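Local structure of NAD(P)H-FMN oxidoreductase (Bacillus subtilis, 5LVA) at residues Met1-Met12 against Gly30-Gln38. The protein binds flavin mononucleotide and probably acts as an NAD(P)H-dependent oxidoreductase that passes electrons through this flavin. Numbering follows the deposited sequence.
Sequences MKVLVLAFHPNM and GITLRDLYQ. With FMN (flavin mononucleotide), chain C.
Leu36 lies across the Phe8 ring, its CD1 over one face but displaced toward the rim, 4.2 Å from the centroid in a CH-pi contact. The same methyl comes within 3.6 Å of Leu6 CB, so one branched leucine fills the angle between strand 3-7 and the start of helix 36-39; Trp78 of helix 73-82 packs on both leucines. Next to it, Tyr37 suits the loop after the strand: its flat face takes Pro10 CA over the ring centre, 3.7 Å from the centroid, while its hydroxyl hydrogen-bonds Leu74 N.

Waters bridge the polar atoms here. One accepts from His9 N and Tyr37 N and lies near Ala7 O; a second joins His9 O and Met12 N to Asp35 OD1. With CG anti to the backbone N (chi1 179°), Asp35 directs its carboxylate toward this loop. As the N-cap it also receives Gln38 N at OD1, a short acidic side chain suiting a free helix N-H.

The packing is looser along strand 31-35, the outermost of the sheet, where Ile31, Thr32 and Leu33 remain partly exposed and Thr32 OG1 is hydrogen-bonded to His57 NE2. Beta-branched valine and isoleucine suit the extended chain: on one face Val3 and Ile31 lie side by side, Val3 CB 3.6 Å from Ile31 CD1, and Val5 CG2 touches Ile31 CG2. Gly30 tolerates its positive phi (92°) and passes its carbonyl to Val3 N; exposed Met1 and Lys2 lie at the margin. Parallel ladder bonds such as Thr32 N to Val3 O (2.9 Å) join the strands. Beyond the ladder His9 NE2 hydrogen-bonds FMN O1P, though the modelled distance is doubtfully short, placing the loop at the cofactor phosphate, as expected for the first beta-alpha-beta unit of a flavodoxin-like fold.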
ATOM      1  N   MET A   1     -10.544   3.342  12.054  1.00 38.89           N
ATOM      2  CA  MET A   1     -11.944   3.302  11.625  1.00 43.71           C
ATOM      3  C   MET A   1     -12.072   3.617  10.134  1.00 36.77           C
ATOM      4  O   MET A   1     -12.411   2.740   9.348  1.00 37.75           O
ATOM      5  CB  MET A   1     -12.795   4.268  12.461  1.00 45.88           C
ATOM      6  CG  MET A   1     -14.316   4.068  12.363  1.00 52.94           C
ATOM      7  SD  MET A   1     -14.866   2.367  12.083  1.00 71.18           S
ATOM      8  CE  MET A   1     -16.615   2.472  12.479  1.00 46.50           C
ATOM      9  N   LYS A   2     -11.792   4.856   9.739  1.00 32.52           N
ATOM     10  CA  LYS A   2     -11.859   5.219   8.322  1.00 31.79           C
ATOM     11  C   LYS A   2     -10.572   4.888   7.575  1.00 28.04           C
ATOM     12  O   LYS A   2      -9.551   5.524   7.769  1.00 22.69           O
ATOM     13  CB  LYS A   2     -12.180   6.700   8.158  1.00 30.95           C
ATOM     14  CG  LYS A   2     -13.656   6.981   8.125  1.00 34.88           C
ATOM     15  CD  LYS A   2     -13.952   8.239   7.351  1.00 44.78           C
ATOM     16  CE  LYS A   2     -15.119   8.987   7.965  1.00 59.86           C
ATOM     17  NZ  LYS A   2     -14.780  10.420   8.195  1.00 68.85           N
ATOM     18  N   VAL A   3     -10.639   3.901   6.693  1.00 28.00           N
ATOM     19  CA  VAL A   3      -9.439   3.402   6.053  1.00 22.89           C
ATOM     20  C   VAL A   3      -9.454   3.568   4.546  1.00 23.64           C
ATOM     21  O   VAL A   3     -10.304   3.020   3.863  1.00 27.94           O
ATOM     22  CB  VAL A   3      -9.226   1.923   6.378  1.00 26.68           C
ATOM     23  CG1 VAL A   3      -7.948   1.430   5.755  1.00 25.10           C
ATOM     24  CG2 VAL A   3      -9.216   1.705   7.886  1.00 22.67           C
ATOM     25  N   LEU A   4      -8.488   4.321   4.033  1.00 22.98           N
ATOM     26  CA  LEU A   4      -8.327   4.514   2.603  1.00 18.46           C
ATOM     27  C   LEU A   4      -7.316   3.509   2.048  1.00 22.54           C
ATOM     28  O   LEU A   4      -6.164   3.509   2.454  1.00 24.95           O
ATOM     29  CB  LEU A   4      -7.887   5.947   2.322  1.00 18.93           C
ATOM     30  CG  LEU A   4      -7.686   6.400   0.880  1.00 20.24           C
ATOM     31  CD1 LEU A   4      -8.990   6.386   0.099  1.00 19.04           C
ATOM     32  CD2 LEU A   4      -7.084   7.776   0.865  1.00 16.62           C
ATOM     33  N   VAL A   5      -7.752   2.626   1.155  1.00 21.79           N
ATOM     34  CA  VAL A   5      -6.847   1.658   0.549  1.00 17.70           C
ATOM     35  C   VAL A   5      -6.564   2.060  -0.875  1.00 21.00           C
ATOM     36  O   VAL A   5      -7.424   1.939  -1.746  1.00 24.36           O
ATOM     37  CB  VAL A   5      -7.408   0.211   0.536  1.00 21.82           C
ATOM     38  CG1 VAL A   5      -6.402  -0.743  -0.081  1.00 14.88           C
ATOM     39  CG2 VAL A   5      -7.784  -0.259   1.930  1.00 19.50           C
ATOM     40  N   LEU A   6      -5.353   2.535  -1.117  1.00 19.14           N
ATOM     41  CA  LEU A   6      -4.946   2.892  -2.458  1.00 17.05           C
ATOM     42  C   LEU A   6      -4.243   1.720  -3.123  1.00 19.77           C
ATOM     43  O   LEU A   6      -3.111   1.418  -2.791  1.00 19.90           O
ATOM     44  CB  LEU A   6      -4.046   4.119  -2.416  1.00 18.78           C
ATOM     45  CG  LEU A   6      -4.616   5.271  -1.584  1.00 15.80           C
ATOM     46  CD1 LEU A   6      -3.640   6.419  -1.495  1.00 14.10           C
ATOM     47  CD2 LEU A   6      -5.899   5.734  -2.202  1.00 18.05           C
ATOM     48  N   ALA A   7      -4.917   1.054  -4.060  1.00 20.37           N
ATOM     49  CA  ALA A   7      -4.335  -0.115  -4.713  1.00 16.25           C
ATOM     50  C   ALA A   7      -3.648   0.274  -6.002  1.00 18.61           C
ATOM     51  O   ALA A   7      -4.221   0.969  -6.826  1.00 19.35           O
ATOM     52  CB  ALA A   7      -5.382  -1.162  -4.966  1.00 13.98           C
ATOM     53  N   PHE A   8      -2.404  -0.167  -6.161  1.00 17.62           N
ATOM     54  CA  PHE A   8      -1.627   0.152  -7.346  1.00 16.50           C
ATOM     55  C   PHE A   8      -1.188  -1.107  -8.085  1.00 19.89           C
ATOM     56  O   PHE A   8      -0.134  -1.672  -7.810  1.00 23.61           O
ATOM     57  CB  PHE A   8      -0.396   0.988  -6.992  1.00 14.28           C
ATOM     58  CG  PHE A   8      -0.704   2.365  -6.460  1.00 15.56           C
ATOM     59  CD1 PHE A   8      -0.999   2.559  -5.122  1.00 14.47           C
ATOM     60  CD2 PHE A   8      -0.640   3.468  -7.291  1.00 15.24           C
ATOM     61  CE1 PHE A   8      -1.252   3.817  -4.624  1.00 14.77           C
ATOM     62  CE2 PHE A   8      -0.895   4.733  -6.794  1.00 20.29           C
ATOM     63  CZ  PHE A   8      -1.206   4.907  -5.460  1.00 16.49           C
ATOM     64  N   HIS A   9      -2.006  -1.528  -9.029  1.00 15.66           N
ATOM     65  CA  HIS A   9      -1.718  -2.666  -9.857  1.00 16.47           C
ATOM     66  C   HIS A   9      -2.110  -2.320 -11.288  1.00 20.77           C
ATOM     67  O   HIS A   9      -3.209  -1.854 -11.532  1.00 21.27           O
ATOM     68  CB  HIS A   9      -2.470  -3.888  -9.360  1.00 19.12           C
ATOM     69  CG  HIS A   9      -2.025  -5.161  -9.995  1.00 20.16           C
ATOM     70  ND1 HIS A   9      -2.030  -5.353 -11.360  1.00 23.06           N
ATOM     71  CD2 HIS A   9      -1.563  -6.308  -9.458  1.00 18.53           C
ATOM     72  CE1 HIS A   9      -1.587  -6.563 -11.633  1.00 20.18           C
ATOM     73  NE2 HIS A   9      -1.295  -7.166 -10.496  1.00 22.26           N
ATOM     74  N   PRO A  10      -1.191  -2.515 -12.234  1.00 23.00           N
ATOM     75  CA  PRO A  10      -1.422  -2.087 -13.614  1.00 16.94           C
ATOM     76  C   PRO A  10      -2.656  -2.707 -14.251  1.00 21.95           C
ATOM     77  O   PRO A  10      -3.274  -2.090 -15.114  1.00 27.71           O
ATOM     78  CB  PRO A  10      -0.161  -2.549 -14.324  1.00 19.02           C
ATOM     79  CG  PRO A  10       0.898  -2.489 -13.235  1.00 22.20           C
ATOM     80  CD  PRO A  10       0.197  -2.961 -12.013  1.00 20.54           C
ATOM     81  N   ASN A  11      -3.018  -3.910 -13.825  1.00 25.45           N
ATOM     82  CA  ASN A  11      -4.180  -4.592 -14.373  1.00 18.79           C
ATOM     83  C   ASN A  11      -4.853  -5.436 -13.316  1.00 24.89           C
ATOM     84  O   ASN A  11      -4.569  -6.619 -13.173  1.00 25.68           O
ATOM     85  CB  ASN A  11      -3.782  -5.465 -15.553  1.00 18.39           C
ATOM     86  CG  ASN A  11      -4.972  -5.909 -16.384  1.00 25.50           C
ATOM     87  OD1 ASN A  11      -6.098  -6.014 -15.897  1.00 27.36           O
ATOM     88  ND2 ASN A  11      -4.717  -6.194 -17.648  1.00 27.34           N
ATOM     89  N   MET A  12      -5.760  -4.819 -12.584  1.00 24.41           N
ATOM     90  CA  MET A  12      -6.461  -5.479 -11.498  1.00 25.13           C
ATOM     91  C   MET A  12      -7.402  -6.620 -11.936  1.00 33.65           C
ATOM     92  O   MET A  12      -7.909  -7.365 -11.103  1.00 37.74           O
ATOM     93  CB  MET A  12      -7.249  -4.429 -10.735  1.00 30.14           C
ATOM     94  CG  MET A  12      -7.437  -4.705  -9.294  1.00 32.12           C
ATOM     95  SD  MET A  12      -5.891  -4.820  -8.415  1.00 26.86           S
ATOM     96  CE  MET A  12      -6.542  -4.867  -6.760  1.00 24.99           C
ATOM     97  N   GLY A  30     -16.267   1.428   6.583  1.00 50.59           N
ATOM     98  CA  GLY A  30     -15.063   2.163   6.911  1.00 44.78           C
ATOM     99  C   GLY A  30     -14.021   2.129   5.811  1.00 38.70           C
ATOM    100  O   GLY A  30     -13.194   3.028   5.717  1.00 36.06           O
ATOM    101  N   ILE A  31     -14.061   1.092   4.981  1.00 33.72           N
ATOM    102  CA  ILE A  31     -13.088   0.941   3.916  1.00 31.90           C
ATOM    103  C   ILE A  31     -13.498   1.675   2.657  1.00 29.96           C
ATOM    104  O   ILE A  31     -14.596   1.499   2.154  1.00 29.37           O
ATOM    105  CB  ILE A  31     -12.863  -0.532   3.537  1.00 37.90           C
ATOM    106  CG1 ILE A  31     -12.433  -1.352   4.741  1.00 36.52           C
ATOM    107  CG2 ILE A  31     -11.796  -0.630   2.484  1.00 32.66           C
ATOM    108  CD1 ILE A  31     -11.091  -0.984   5.225  1.00 34.70           C
ATOM    109  N   THR A  32     -12.590   2.496   2.155  1.00 29.83           N
ATOM    110  CA  THR A  32     -12.681   3.066   0.824  1.00 22.56           C
ATOM    111  C   THR A  32     -11.606   2.430  -0.049  1.00 24.27           C
ATOM    112  O   THR A  32     -10.439   2.778   0.069  1.00 28.06           O
ATOM    113  CB  THR A  32     -12.475   4.575   0.860  1.00 19.04           C
ATOM    114  OG1 THR A  32     -13.288   5.136   1.887  1.00 27.63           O
ATOM    115  CG2 THR A  32     -12.794   5.211  -0.459  1.00 17.62           C
ATOM    116  N   LEU A  33     -11.972   1.489  -0.908  1.00 26.61           N
ATOM    117  CA  LEU A  33     -10.970   0.883  -1.773  1.00 26.60           C
ATOM    118  C   LEU A  33     -10.965   1.593  -3.108  1.00 25.79           C
ATOM    119  O   LEU A  33     -11.999   1.991  -3.602  1.00 31.54           O
ATOM    120  CB  LEU A  33     -11.207  -0.616  -1.952  1.00 24.00           C
ATOM    121  CG  LEU A  33     -10.045  -1.319  -2.660  1.00 30.34           C
ATOM    122  CD1 LEU A  33      -9.725  -2.637  -1.993  1.00 31.27           C
ATOM    123  CD2 LEU A  33     -10.345  -1.556  -4.118  1.00 30.03           C
ATOM    124  N   ARG A  34      -9.779   1.789  -3.661  1.00 27.88           N
ATOM    125  CA  ARG A  34      -9.630   2.457  -4.936  1.00 24.02           C
ATOM    126  C   ARG A  34      -8.607   1.723  -5.787  1.00 24.31           C
ATOM    127  O   ARG A  34      -7.629   1.192  -5.285  1.00 25.93           O
ATOM    128  CB  ARG A  34      -9.220   3.913  -4.748  1.00 20.08           C
ATOM    129  CG  ARG A  34     -10.263   4.766  -4.085  1.00 27.74           C
ATOM    130  CD  ARG A  34      -9.791   6.202  -3.936  1.00 25.86           C
ATOM    131  NE  ARG A  34      -9.628   6.858  -5.225  1.00 27.52           N
ATOM    132  CZ  ARG A  34      -8.636   7.687  -5.524  1.00 24.84           C
ATOM    133  NH1 ARG A  34      -7.712   7.962  -4.621  1.00 24.62           N
ATOM    134  NH2 ARG A  34      -8.561   8.235  -6.726  1.00 23.94           N
ATOM    135  N   ASP A  35      -8.872   1.697  -7.086  1.00 25.74           N
ATOM    136  CA  ASP A  35      -8.017   1.084  -8.078  1.00 20.83           C
ATOM    137  C   ASP A  35      -7.453   2.209  -8.906  1.00 24.33           C
ATOM    138  O   ASP A  35      -8.099   2.687  -9.848  1.00 32.66           O
ATOM    139  CB  ASP A  35      -8.822   0.104  -8.933  1.00 20.91           C
ATOM    140  CG  ASP A  35      -8.001  -0.565 -10.014  1.00 24.71           C
ATOM    141  OD1 ASP A  35      -6.877  -0.138 -10.312  1.00 26.86           O
ATOM    142  OD2 ASP A  35      -8.506  -1.536 -10.587  1.00 34.49           O
ATOM    143  N   LEU A  36      -6.247   2.639  -8.576  1.00 22.11           N
ATOM    144  CA  LEU A  36      -5.742   3.871  -9.154  1.00 20.48           C
ATOM    145  C   LEU A  36      -5.381   3.784 -10.627  1.00 24.94           C
ATOM    146  O   LEU A  36      -5.594   4.740 -11.353  1.00 27.02           O
ATOM    147  CB  LEU A  36      -4.552   4.364  -8.348  1.00 19.79           C
ATOM    148  CG  LEU A  36      -5.143   5.146  -7.182  1.00 19.06           C
ATOM    149  CD1 LEU A  36      -5.089   4.343  -5.899  1.00 17.00           C
ATOM    150  CD2 LEU A  36      -4.497   6.477  -7.051  1.00 16.44           C
ATOM    151  N   TYR A  37      -4.859   2.650 -11.079  1.00 23.48           N
ATOM    152  CA  TYR A  37      -4.563   2.482 -12.495  1.00 21.43           C
ATOM    153  C   TYR A  37      -5.843   2.516 -13.315  1.00 23.16           C
ATOM    154  O   TYR A  37      -5.857   2.961 -14.454  1.00 27.70           O
ATOM    155  CB  TYR A  37      -3.811   1.176 -12.749  1.00 21.95           C
ATOM    156  CG  TYR A  37      -2.313   1.312 -12.713  1.00 21.42           C
ATOM    157  CD1 TYR A  37      -1.621   1.767 -13.813  1.00 16.65           C
ATOM    158  CD2 TYR A  37      -1.594   0.989 -11.579  1.00 20.50           C
ATOM    159  CE1 TYR A  37      -0.264   1.898 -13.791  1.00 18.52           C
ATOM    160  CE2 TYR A  37      -0.226   1.113 -11.551  1.00 20.76           C
ATOM    161  CZ  TYR A  37       0.433   1.570 -12.655  1.00 20.74           C
ATOM    162  OH  TYR A  37       1.793   1.694 -12.626  1.00 21.45           O
ATOM    163  N   GLN A  38      -6.918   2.022 -12.724  1.00 23.59           N
ATOM    164  CA  GLN A  38      -8.229   2.082 -13.336  1.00 25.40           C
ATOM    165  C   GLN A  38      -8.734   3.522 -13.431  1.00 25.83           C
ATOM    166  O   GLN A  38      -9.223   3.935 -14.470  1.00 32.24           O
ATOM    167  CB  GLN A  38      -9.208   1.211 -12.545  1.00 31.71           C
ATOM    168  CG  GLN A  38     -10.627   1.739 -12.442  1.00 41.67           C
ATOM    169  CD  GLN A  38     -11.529   1.148 -13.487  1.00 49.73           C
ATOM    170  OE1 GLN A  38     -11.507  -0.061 -13.725  1.00 52.83           O
ATOM    171  NE2 GLN A  38     -12.334   1.992 -14.119  1.00 51.52           N
TER
HETATM  172  N1  FMN C 201       8.660 -10.567  -6.651  1.00 19.19           N
HETATM  173  C2  FMN C 201       9.601 -10.429  -5.649  1.00 21.14           C
HETATM  174  O2  FMN C 201       9.584 -11.175  -4.676  1.00 24.27           O
HETATM  175  N3  FMN C 201      10.561  -9.452  -5.718  1.00 17.85           N
HETATM  176  C4  FMN C 201      10.610  -8.605  -6.789  1.00 18.25           C
HETATM  177  O4  FMN C 201      11.482  -7.743  -6.805  1.00 17.01           O
HETATM  178  C4A FMN C 201       9.666  -8.739  -7.812  1.00 17.78           C
HETATM  179  N5  FMN C 201       9.689  -7.900  -8.897  1.00 18.71           N
HETATM  180  C5A FMN C 201       8.765  -8.023  -9.906  1.00 17.15           C
HETATM  181  C6  FMN C 201       8.816  -7.155 -10.985  1.00 16.24           C
HETATM  182  C7  FMN C 201       7.898  -7.237 -12.010  1.00 18.12           C
HETATM  183  C7M FMN C 201       7.985  -6.276 -13.164  1.00 14.08           C
HETATM  184  C8  FMN C 201       6.910  -8.222 -11.949  1.00 20.19           C
HETATM  185  C8M FMN C 201       5.887  -8.351 -13.037  1.00 12.95           C
HETATM  186  C9  FMN C 201       6.864  -9.092 -10.867  1.00 16.31           C
HETATM  187  C9A FMN C 201       7.780  -8.994  -9.835  1.00 20.16           C
HETATM  188  N10 FMN C 201       7.748  -9.859  -8.748  1.00 20.82           N
HETATM  189  C10 FMN C 201       8.689  -9.723  -7.738  1.00 19.23           C
HETATM  190  C1' FMN C 201       6.666 -10.895  -8.629  1.00 18.52           C
HETATM  191  C2' FMN C 201       5.481 -10.109  -8.013  1.00 21.32           C
HETATM  192  O2' FMN C 201       5.828  -9.552  -6.749  1.00 20.61           O
HETATM  193  C3' FMN C 201       4.130 -10.843  -7.961  1.00 21.70           C
HETATM  194  O3' FMN C 201       3.772 -11.047  -9.305  1.00 23.26           O
HETATM  195  C4' FMN C 201       3.067  -9.998  -7.233  1.00 18.38           C
HETATM  196  O4' FMN C 201       3.544  -9.693  -5.959  1.00 25.02           O
HETATM  197  C5' FMN C 201       1.680 -10.572  -6.970  1.00 22.15           C
HETATM  198  O5' FMN C 201       0.926 -10.552  -8.152  1.00 26.92           O
HETATM  199  P   FMN C 201      -0.614 -10.127  -8.353  1.00 23.20           P
HETATM  200  O1P FMN C 201      -0.549  -9.315  -9.594  1.00 20.77           O
HETATM  201  O2P FMN C 201      -1.426 -11.369  -8.504  1.00 25.37           O
HETATM  202  O3P FMN C 201      -1.241  -9.273  -7.310  1.00 24.37           O
HETATM  203  O   HOH W   1      -4.622   0.148  -9.438  1.00 22.33           O
HETATM  204  O   HOH W   2      -5.766  -1.778 -12.409  1.00 22.43           O